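Ebony (Drosophila melanogaster, PDB 6DYM) probably forms peptide (amide) bonds as a nonribosomal peptide synthetase, of which this chain is the C-terminal condensation domain. Local coordinates at residues L60-Y65 and H141-E146; I119-M124 and G158-N163. One frame throughout, in Å; residues are numbered along the deposited sequence.

From the N terminus, strand 62-66 comes first, and contact 1 closes a long excursion of 75 residues from it to helix 133-153. That excursion contains strand 119-127, the first partner of contact 2, which then pairs with strand 158-163 beyond the helix. The segments therefore alternate along the chain, and the two contacts cross instead of nesting. Contact 2 joins the strands of a beta-alpha-beta unit side by side, while contact 1 presses that unit's connecting helix onto a strand nearer the other side of the same mixed sheet. Between them, L60 CD1 meets L120 CD1 at 3.9 Å, so the two contacts touch directly.

Contact 1. Residues L60-Y65 and H141-E146; sequences LSFVVY and HFMEHE
F62 and V64, alternate residues of strand 62-66, both send their side chains toward helix 133-153, where F142, M143 and E146 receive them. No hydrogen bond crosses; the union is apolar, as suits a buried strand-helix interface. V64 uses both branches: CG1 comes obliquely to the F142 ring, 3.8 Å from its CD2, while CG2 rests 3.6 Å from CG of M143 and also touches that ring, the small beta-branched side chain fitting between a flexible thioether and an aromatic. F62 reaches further. Its CG lies between the backbone N and the carbonyl carbon (chi1 59°), and the leading ring atom CZ comes 3.6 Å from CB of E146, while M143 O sits at the ring edge, 3.8 Å from CZ. With an alanine here, CB of E146 and the carbonyl of M143 would lose the ring against them, which would probably open a gap between strand and helix.

Away from this close-packed seam the contact turns polar. E146 begins as a hydrocarbon spacer: CG lies over one face of the F142 ring, and the bend at chi2 (-55°) takes the carboxylate away from the strand. There OE2 accepts a hydrogen bond from ND1 of the exposed H145 at 3.1 Å, on the anti side and 33° out of the carboxylate plane, and OE1 forms a salt bridge with R149. Such layering of an amphipathic helix against alternate residues of a strand is typical of an alpha/beta fold, here consistent with the GNAT (acetyltransferase-like) topology.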
ATOM      1  N   LEU A  60     -13.887  -0.832   1.594  1.00 24.31           N
ATOM      2  CA  LEU A  60     -12.858  -0.728   2.622  1.00 26.80           C
ATOM      3  C   LEU A  60     -11.841   0.364   2.326  1.00 28.84           C
ATOM      4  O   LEU A  60     -10.978   0.632   3.173  1.00 25.87           O
ATOM      5  CB  LEU A  60     -12.129  -2.067   2.795  1.00 24.67           C
ATOM      6  CG  LEU A  60     -12.976  -3.281   3.184  1.00 29.86           C
ATOM      7  CD1 LEU A  60     -12.133  -4.546   3.127  1.00 22.58           C
ATOM      8  CD2 LEU A  60     -13.584  -3.100   4.568  1.00 28.67           C
ATOM      9  N   SER A  61     -11.918   1.001   1.162  1.00 21.85           N
ATOM     10  CA  SER A  61     -10.965   2.011   0.737  1.00 22.73           C
ATOM     11  C   SER A  61     -11.617   3.386   0.778  1.00 27.70           C
ATOM     12  O   SER A  61     -12.842   3.513   0.861  1.00 22.76           O
ATOM     13  CB  SER A  61     -10.446   1.704  -0.669  1.00 25.11           C
ATOM     14  OG  SER A  61     -10.008   0.357  -0.760  1.00 24.00           O
ATOM     15  N   PHE A  62     -10.785   4.425   0.724  1.00 22.97           N
ATOM     16  CA  PHE A  62     -11.301   5.785   0.790  1.00 24.32           C
ATOM     17  C   PHE A  62     -10.341   6.741   0.100  1.00 26.67           C
ATOM     18  O   PHE A  62      -9.188   6.405  -0.182  1.00 21.65           O
ATOM     19  CB  PHE A  62     -11.561   6.228   2.243  1.00 22.21           C
ATOM     20  CG  PHE A  62     -10.340   6.199   3.137  1.00 23.38           C
ATOM     21  CD1 PHE A  62      -9.455   7.269   3.167  1.00 23.96           C
ATOM     22  CD2 PHE A  62     -10.103   5.120   3.975  1.00 23.32           C
ATOM     23  CE1 PHE A  62      -8.346   7.250   3.993  1.00 20.35           C
ATOM     24  CE2 PHE A  62      -8.999   5.096   4.806  1.00 26.10           C
ATOM     25  CZ  PHE A  62      -8.119   6.166   4.818  1.00 26.61           C
ATOM     26  N   VAL A  63     -10.847   7.938  -0.186  1.00 24.34           N
ATOM     27  CA  VAL A  63     -10.040   9.049  -0.665  1.00 24.33           C
ATOM     28  C   VAL A  63     -10.059  10.142   0.399  1.00 27.72           C
ATOM     29  O   VAL A  63     -10.953  10.209   1.247  1.00 23.13           O
ATOM     30  CB  VAL A  63     -10.538   9.596  -2.023  1.00 27.24           C
ATOM     31  CG1 VAL A  63     -10.309   8.583  -3.131  1.00 23.99           C
ATOM     32  CG2 VAL A  63     -12.018   9.965  -1.939  1.00 20.33           C
ATOM     33  N   VAL A  64      -9.055  11.012   0.351  1.00 22.90           N
ATOM     34  CA  VAL A  64      -8.955  12.134   1.276  1.00 22.03           C
ATOM     35  C   VAL A  64      -9.132  13.417   0.479  1.00 24.37           C
ATOM     36  O   VAL A  64      -8.384  13.673  -0.473  1.00 25.51           O
ATOM     37  CB  VAL A  64      -7.620  12.140   2.035  1.00 28.06           C
ATOM     38  CG1 VAL A  64      -7.517  13.389   2.907  1.00 26.11           C
ATOM     39  CG2 VAL A  64      -7.498  10.891   2.880  1.00 26.48           C
ATOM     40  N   TYR A  65     -10.114  14.220   0.874  1.00 27.42           N
ATOM     41  CA  TYR A  65     -10.373  15.515   0.267  1.00 33.11           C
ATOM     42  C   TYR A  65      -9.701  16.616   1.078  1.00 29.81           C
ATOM     43  O   TYR A  65      -9.723  16.593   2.311  1.00 27.34           O
ATOM     44  CB  TYR A  65     -11.880  15.784   0.187  1.00 31.02           C
ATOM     45  CG  TYR A  65     -12.573  15.140  -1.000  1.00 36.74           C
ATOM     46  CD1 TYR A  65     -12.665  15.800  -2.222  1.00 35.76           C
ATOM     47  CD2 TYR A  65     -13.145  13.877  -0.894  1.00 29.72           C
ATOM     48  CE1 TYR A  65     -13.299  15.216  -3.307  1.00 34.50           C
ATOM     49  CE2 TYR A  65     -13.781  13.284  -1.975  1.00 28.47           C
ATOM     50  CZ  TYR A  65     -13.855  13.958  -3.178  1.00 36.26           C
ATOM     51  OH  TYR A  65     -14.486  13.376  -4.255  1.00 33.81           O
ATOM     52  N   HIS A 141      -0.535  11.156   8.213  1.00 19.76           N
ATOM     53  CA  HIS A 141      -1.080  10.994   9.561  1.00 22.24           C
ATOM     54  C   HIS A 141      -2.595  10.813   9.514  1.00 26.07           C
ATOM     55  O   HIS A 141      -3.158   9.987  10.244  1.00 25.84           O
ATOM     56  CB  HIS A 141      -0.722  12.204  10.436  1.00 21.93           C
ATOM     57  CG  HIS A 141       0.645  12.133  11.060  1.00 24.64           C
ATOM     58  ND1 HIS A 141       0.979  11.213  12.029  1.00 21.49           N
ATOM     59  CD2 HIS A 141       1.753  12.886  10.862  1.00 28.88           C
ATOM     60  CE1 HIS A 141       2.238  11.390  12.391  1.00 24.63           C
ATOM     61  NE2 HIS A 141       2.731  12.400  11.696  1.00 22.81           N
ATOM     62  N   PHE A 142      -3.270  11.572   8.648  1.00 20.01           N
ATOM     63  CA  PHE A 142      -4.726  11.506   8.564  1.00 26.77           C
ATOM     64  C   PHE A 142      -5.188  10.153   8.032  1.00 23.74           C
ATOM     65  O   PHE A 142      -6.115   9.542   8.576  1.00 23.46           O
ATOM     66  CB  PHE A 142      -5.237  12.645   7.677  1.00 25.25           C
ATOM     67  CG  PHE A 142      -6.733  12.746   7.606  1.00 26.55           C
ATOM     68  CD1 PHE A 142      -7.445  13.425   8.583  1.00 25.00           C
ATOM     69  CD2 PHE A 142      -7.430  12.181   6.550  1.00 28.26           C
ATOM     70  CE1 PHE A 142      -8.826  13.526   8.513  1.00 29.67           C
ATOM     71  CE2 PHE A 142      -8.811  12.279   6.472  1.00 31.17           C
ATOM     72  CZ  PHE A 142      -9.510  12.950   7.453  1.00 29.77           C
ATOM     73  N   MET A 143      -4.562   9.672   6.959  1.00 19.23           N
ATOM     74  CA  MET A 143      -4.946   8.373   6.410  1.00 21.19           C
ATOM     75  C   MET A 143      -4.610   7.244   7.374  1.00 22.25           C
ATOM     76  O   MET A 143      -5.361   6.270   7.485  1.00 26.58           O
ATOM     77  CB  MET A 143      -4.248   8.136   5.079  1.00 24.40           C
ATOM     78  CG  MET A 143      -4.582   9.161   4.028  1.00 25.28           C
ATOM     79  SD  MET A 143      -4.108   8.585   2.404  1.00 37.91           S
ATOM     80  CE  MET A 143      -2.361   8.948   2.390  1.00 27.59           C
ATOM     81  N   GLU A 144      -3.475   7.344   8.060  1.00 25.91           N
ATOM     82  CA  GLU A 144      -3.127   6.334   9.050  1.00 24.48           C
ATOM     83  C   GLU A 144      -4.181   6.266  10.148  1.00 31.62           C
ATOM     84  O   GLU A 144      -4.564   5.179  10.599  1.00 30.61           O
ATOM     85  CB  GLU A 144      -1.755   6.666   9.628  1.00 27.48           C
ATOM     86  CG  GLU A 144      -1.288   5.765  10.732  1.00 43.69           C
ATOM     87  CD  GLU A 144      -1.460   4.291  10.413  1.00 50.53           C
ATOM     88  OE1 GLU A 144      -1.971   3.568  11.302  1.00 43.98           O
ATOM     89  OE2 GLU A 144      -1.092   3.878   9.301  1.00 47.90           O
ATOM     90  N   HIS A 145      -4.654   7.432  10.593  1.00 24.07           N
ATOM     91  CA  HIS A 145      -5.697   7.499  11.608  1.00 23.03           C
ATOM     92  C   HIS A 145      -7.015   6.943  11.087  1.00 27.74           C
ATOM     93  O   HIS A 145      -7.743   6.276  11.826  1.00 32.55           O
ATOM     94  CB  HIS A 145      -5.860   8.954  12.076  1.00 33.66           C
ATOM     95  CG  HIS A 145      -6.970   9.182  13.060  1.00 38.57           C
ATOM     96  ND1 HIS A 145      -8.275   9.409  12.673  1.00 42.67           N
ATOM     97  CD2 HIS A 145      -6.956   9.273  14.412  1.00 38.16           C
ATOM     98  CE1 HIS A 145      -9.022   9.601  13.746  1.00 39.87           C
ATOM     99  NE2 HIS A 145      -8.247   9.525  14.813  1.00 47.35           N
ATOM    100  N   GLU A 146      -7.343   7.203   9.819  1.00 24.74           N
ATOM    101  CA  GLU A 146      -8.624   6.749   9.289  1.00 27.17           C
ATOM    102  C   GLU A 146      -8.625   5.265   8.943  1.00 26.74           C
ATOM    103  O   GLU A 146      -9.674   4.617   9.035  1.00 24.77           O
ATOM    104  CB  GLU A 146      -9.012   7.572   8.062  1.00 31.43           C
ATOM    105  CG  GLU A 146      -9.484   8.979   8.406  1.00 42.36           C
ATOM    106  CD  GLU A 146     -10.637   8.973   9.396  1.00 49.37           C
ATOM    107  OE1 GLU A 146     -11.700   8.399   9.066  1.00 39.29           O
ATOM    108  OE2 GLU A 146     -10.476   9.533  10.505  1.00 51.98           O
TER

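Contact 2. Residues I119-M124 and G158-N163; sequences ILHSFM and GIFTTN
L120 and S122 on one strand and G158 and F160 on the other are joined by the backbone hydrogen bonds of a parallel strand pair, in a beta-alpha-beta unit whose crossover is helix 133-153. L120 N donates to G158 O at 3.0 Å. F160 N returns a bond to L120 O at 2.8 Å, and the CA-H of I159 also approaches that oxygen. S122 N reaches F160 O at 3.0 Å, less straight at 144°. F160, opposite H121, thus uses its N on L120 and its O on S122, one residue either side of H121. On its other edge the first strand is satisfied by backbone bonds of I119 with A81, H121 with F79 and F123 with L77.

F160 O is further approached by the CA-H of H121 and by its ring, CD2 3.2 Å away with the oxygen at the ring edge. With chi1 at -176°, CG lies opposite the backbone N, which lays this edge beside F160 O; ND1 is hydrogen-bonded to E84.

Apolar residues pack around these bonds: CG2 of I119 lies against CB of F160, near W210, and on the other face L120 and I159 meet A151 of the crossover helix. Small, polar S122 and T161, their CB atoms 4.0 Å apart, suit the partly exposed stretch beyond.

The segment axes diverge by 35°, and F123 and M124 form a classic beta bulge opposite L77. A splayed parallel pair with such a bulge is a hallmark of GNAT proteins, where the opening receives the acyl donor; a similar role here is only inferred. Where the strands part, water replaces the next direct bond: one molecule donates to S122 O at 2.7 Å and accepts from T162 N at 2.9 Å, with a weak third contact to H121 NE2 at 3.4 Å.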
ATOM      1  N   ILE A 119      -8.238  -9.769   8.874  1.00 20.96           N
ATOM      2  CA  ILE A 119      -7.015  -9.060   8.525  1.00 25.01           C
ATOM      3  C   ILE A 119      -7.363  -7.998   7.491  1.00 25.58           C
ATOM      4  O   ILE A 119      -7.711  -8.321   6.348  1.00 26.07           O
ATOM      5  CB  ILE A 119      -5.946 -10.021   7.992  1.00 26.29           C
ATOM      6  CG1 ILE A 119      -5.777 -11.213   8.939  1.00 24.65           C
ATOM      7  CG2 ILE A 119      -4.639  -9.299   7.813  1.00 20.31           C
ATOM      8  CD1 ILE A 119      -4.802 -12.246   8.423  1.00 23.91           C
ATOM      9  N   LEU A 120      -7.263  -6.730   7.886  1.00 23.32           N
ATOM     10  CA  LEU A 120      -7.397  -5.620   6.953  1.00 25.35           C
ATOM     11  C   LEU A 120      -6.034  -5.335   6.333  1.00 20.99           C
ATOM     12  O   LEU A 120      -5.102  -4.915   7.029  1.00 22.78           O
ATOM     13  CB  LEU A 120      -7.944  -4.375   7.650  1.00 21.14           C
ATOM     14  CG  LEU A 120      -8.206  -3.228   6.677  1.00 25.47           C
ATOM     15  CD1 LEU A 120      -9.320  -3.606   5.698  1.00 23.19           C
ATOM     16  CD2 LEU A 120      -8.539  -1.938   7.416  1.00 24.88           C
ATOM     17  N   HIS A 121      -5.921  -5.556   5.028  1.00 20.67           N
ATOM     18  CA  HIS A 121      -4.663  -5.397   4.307  1.00 18.14           C
ATOM     19  C   HIS A 121      -4.613  -3.991   3.727  1.00 22.03           C
ATOM     20  O   HIS A 121      -5.371  -3.665   2.808  1.00 23.88           O
ATOM     21  CB  HIS A 121      -4.523  -6.445   3.206  1.00 21.07           C
ATOM     22  CG  HIS A 121      -3.206  -6.399   2.495  1.00 33.34           C
ATOM     23  ND1 HIS A 121      -3.028  -6.892   1.220  1.00 30.07           N
ATOM     24  CD2 HIS A 121      -2.002  -5.910   2.880  1.00 30.36           C
ATOM     25  CE1 HIS A 121      -1.770  -6.715   0.852  1.00 36.81           C
ATOM     26  NE2 HIS A 121      -1.126  -6.121   1.841  1.00 36.64           N
ATOM     27  N   SER A 122      -3.737  -3.156   4.279  1.00 22.87           N
ATOM     28  CA  SER A 122      -3.454  -1.840   3.707  1.00 25.67           C
ATOM     29  C   SER A 122      -2.461  -2.053   2.577  1.00 29.63           C
ATOM     30  O   SER A 122      -1.263  -2.223   2.814  1.00 34.81           O
ATOM     31  CB  SER A 122      -2.902  -0.891   4.763  1.00 29.60           C
ATOM     32  OG  SER A 122      -2.599   0.374   4.193  1.00 37.78           O
ATOM     33  N   PHE A 123      -2.946  -2.074   1.340  1.00 29.96           N
ATOM     34  CA  PHE A 123      -2.073  -2.504   0.260  1.00 41.33           C
ATOM     35  C   PHE A 123      -1.570  -1.366  -0.617  1.00 37.20           C
ATOM     36  O   PHE A 123      -0.506  -1.515  -1.223  1.00 31.31           O
ATOM     37  CB  PHE A 123      -2.759  -3.600  -0.575  1.00 42.74           C
ATOM     38  CG  PHE A 123      -3.691  -3.096  -1.638  1.00 36.12           C
ATOM     39  CD1 PHE A 123      -3.257  -2.950  -2.945  1.00 39.06           C
ATOM     40  CD2 PHE A 123      -5.014  -2.839  -1.347  1.00 37.92           C
ATOM     41  CE1 PHE A 123      -4.113  -2.507  -3.937  1.00 38.21           C
ATOM     42  CE2 PHE A 123      -5.882  -2.399  -2.337  1.00 41.98           C
ATOM     43  CZ  PHE A 123      -5.426  -2.231  -3.632  1.00 38.56           C
ATOM     44  N   MET A 124      -2.265  -0.230  -0.671  1.00 31.34           N
ATOM     45  CA  MET A 124      -1.729   0.960  -1.321  1.00 31.94           C
ATOM     46  C   MET A 124      -2.127   2.202  -0.540  1.00 32.21           C
ATOM     47  O   MET A 124      -3.254   2.307  -0.045  1.00 32.56           O
ATOM     48  CB  MET A 124      -2.199   1.100  -2.780  1.00 34.15           C
ATOM     49  CG  MET A 124      -1.731  -0.015  -3.701  1.00 49.92           C
ATOM     50  SD  MET A 124      -1.816   0.386  -5.458  1.00 61.70           S
ATOM     51  CE  MET A 124      -1.304  -1.169  -6.185  1.00 46.99           C
ATOM     52  N   GLY A 158      -7.169  -6.679  12.972  1.00 24.69           N
ATOM     53  CA  GLY A 158      -5.988  -5.838  12.909  1.00 27.04           C
ATOM     54  C   GLY A 158      -5.697  -5.399  11.492  1.00 25.09           C
ATOM     55  O   GLY A 158      -6.382  -5.784  10.540  1.00 24.61           O
ATOM     56  N   ILE A 159      -4.649  -4.586  11.372  1.00 24.19           N
ATOM     57  CA  ILE A 159      -4.205  -4.021  10.104  1.00 24.02           C
ATOM     58  C   ILE A 159      -2.839  -4.599   9.757  1.00 22.40           C
ATOM     59  O   ILE A 159      -1.938  -4.649  10.604  1.00 20.33           O
ATOM     60  CB  ILE A 159      -4.153  -2.481  10.168  1.00 21.90           C
ATOM     61  CG1 ILE A 159      -5.546  -1.919  10.462  1.00 21.51           C
ATOM     62  CG2 ILE A 159      -3.602  -1.913   8.872  1.00 20.58           C
ATOM     63  CD1 ILE A 159      -5.550  -0.463  10.803  1.00 36.32           C
ATOM     64  N   PHE A 160      -2.676  -4.989   8.496  1.00 22.65           N
ATOM     65  CA  PHE A 160      -1.528  -5.745   8.012  1.00 19.84           C
ATOM     66  C   PHE A 160      -0.975  -5.050   6.777  1.00 21.30           C
ATOM     67  O   PHE A 160      -1.737  -4.727   5.860  1.00 22.10           O
ATOM     68  CB  PHE A 160      -1.978  -7.174   7.689  1.00 18.91           C
ATOM     69  CG  PHE A 160      -0.878  -8.119   7.321  1.00 19.68           C
ATOM     70  CD1 PHE A 160       0.155  -8.384   8.201  1.00 23.76           C
ATOM     71  CD2 PHE A 160      -0.914  -8.796   6.107  1.00 28.40           C
ATOM     72  CE1 PHE A 160       1.153  -9.288   7.864  1.00 24.08           C
ATOM     73  CE2 PHE A 160       0.078  -9.696   5.766  1.00 23.88           C
ATOM     74  CZ  PHE A 160       1.116  -9.939   6.648  1.00 21.78           C
ATOM     75  N   THR A 161       0.336  -4.806   6.750  1.00 22.38           N
ATOM     76  CA  THR A 161       0.934  -4.139   5.598  1.00 29.19           C
ATOM     77  C   THR A 161       2.439  -4.387   5.575  1.00 31.01           C
ATOM     78  O   THR A 161       3.059  -4.628   6.617  1.00 26.69           O
ATOM     79  CB  THR A 161       0.640  -2.629   5.610  1.00 31.11           C
ATOM     80  OG1 THR A 161       1.211  -2.013   4.449  1.00 30.82           O
ATOM     81  CG2 THR A 161       1.206  -1.967   6.863  1.00 30.91           C
ATOM     82  N   THR A 162       3.016  -4.350   4.370  1.00 20.31           N
ATOM     83  CA  THR A 162       4.467  -4.353   4.193  1.00 23.21           C
ATOM     84  C   THR A 162       4.904  -2.955   3.780  1.00 22.79           C
ATOM     85  O   THR A 162       4.457  -2.441   2.751  1.00 22.59           O
ATOM     86  CB  THR A 162       4.921  -5.370   3.145  1.00 25.08           C
ATOM     87  OG1 THR A 162       4.454  -6.671   3.502  1.00 23.47           O
ATOM     88  CG2 THR A 162       6.444  -5.409   3.062  1.00 21.02           C
ATOM     89  N   ASN A 163       5.773  -2.349   4.574  1.00 21.80           N
ATOM     90  CA  ASN A 163       6.230  -0.993   4.318  1.00 25.57           C
ATOM     91  C   ASN A 163       7.623  -1.043   3.710  1.00 20.60           C
ATOM     92  O   ASN A 163       8.542  -1.639   4.285  1.00 20.34           O
ATOM     93  CB  ASN A 163       6.193  -0.169   5.600  1.00 16.79           C
ATOM     94  CG  ASN A 163       4.778   0.151   6.013  1.00 22.46           C
ATOM     95  OD1 ASN A 163       4.001   0.678   5.220  1.00 24.12           O
ATOM     96  ND2 ASN A 163       4.422  -0.197   7.239  1.00 21.24           N
TER
HETATM   97  O   HOH W   1       1.038  -3.521   2.383  1.00 43.89           O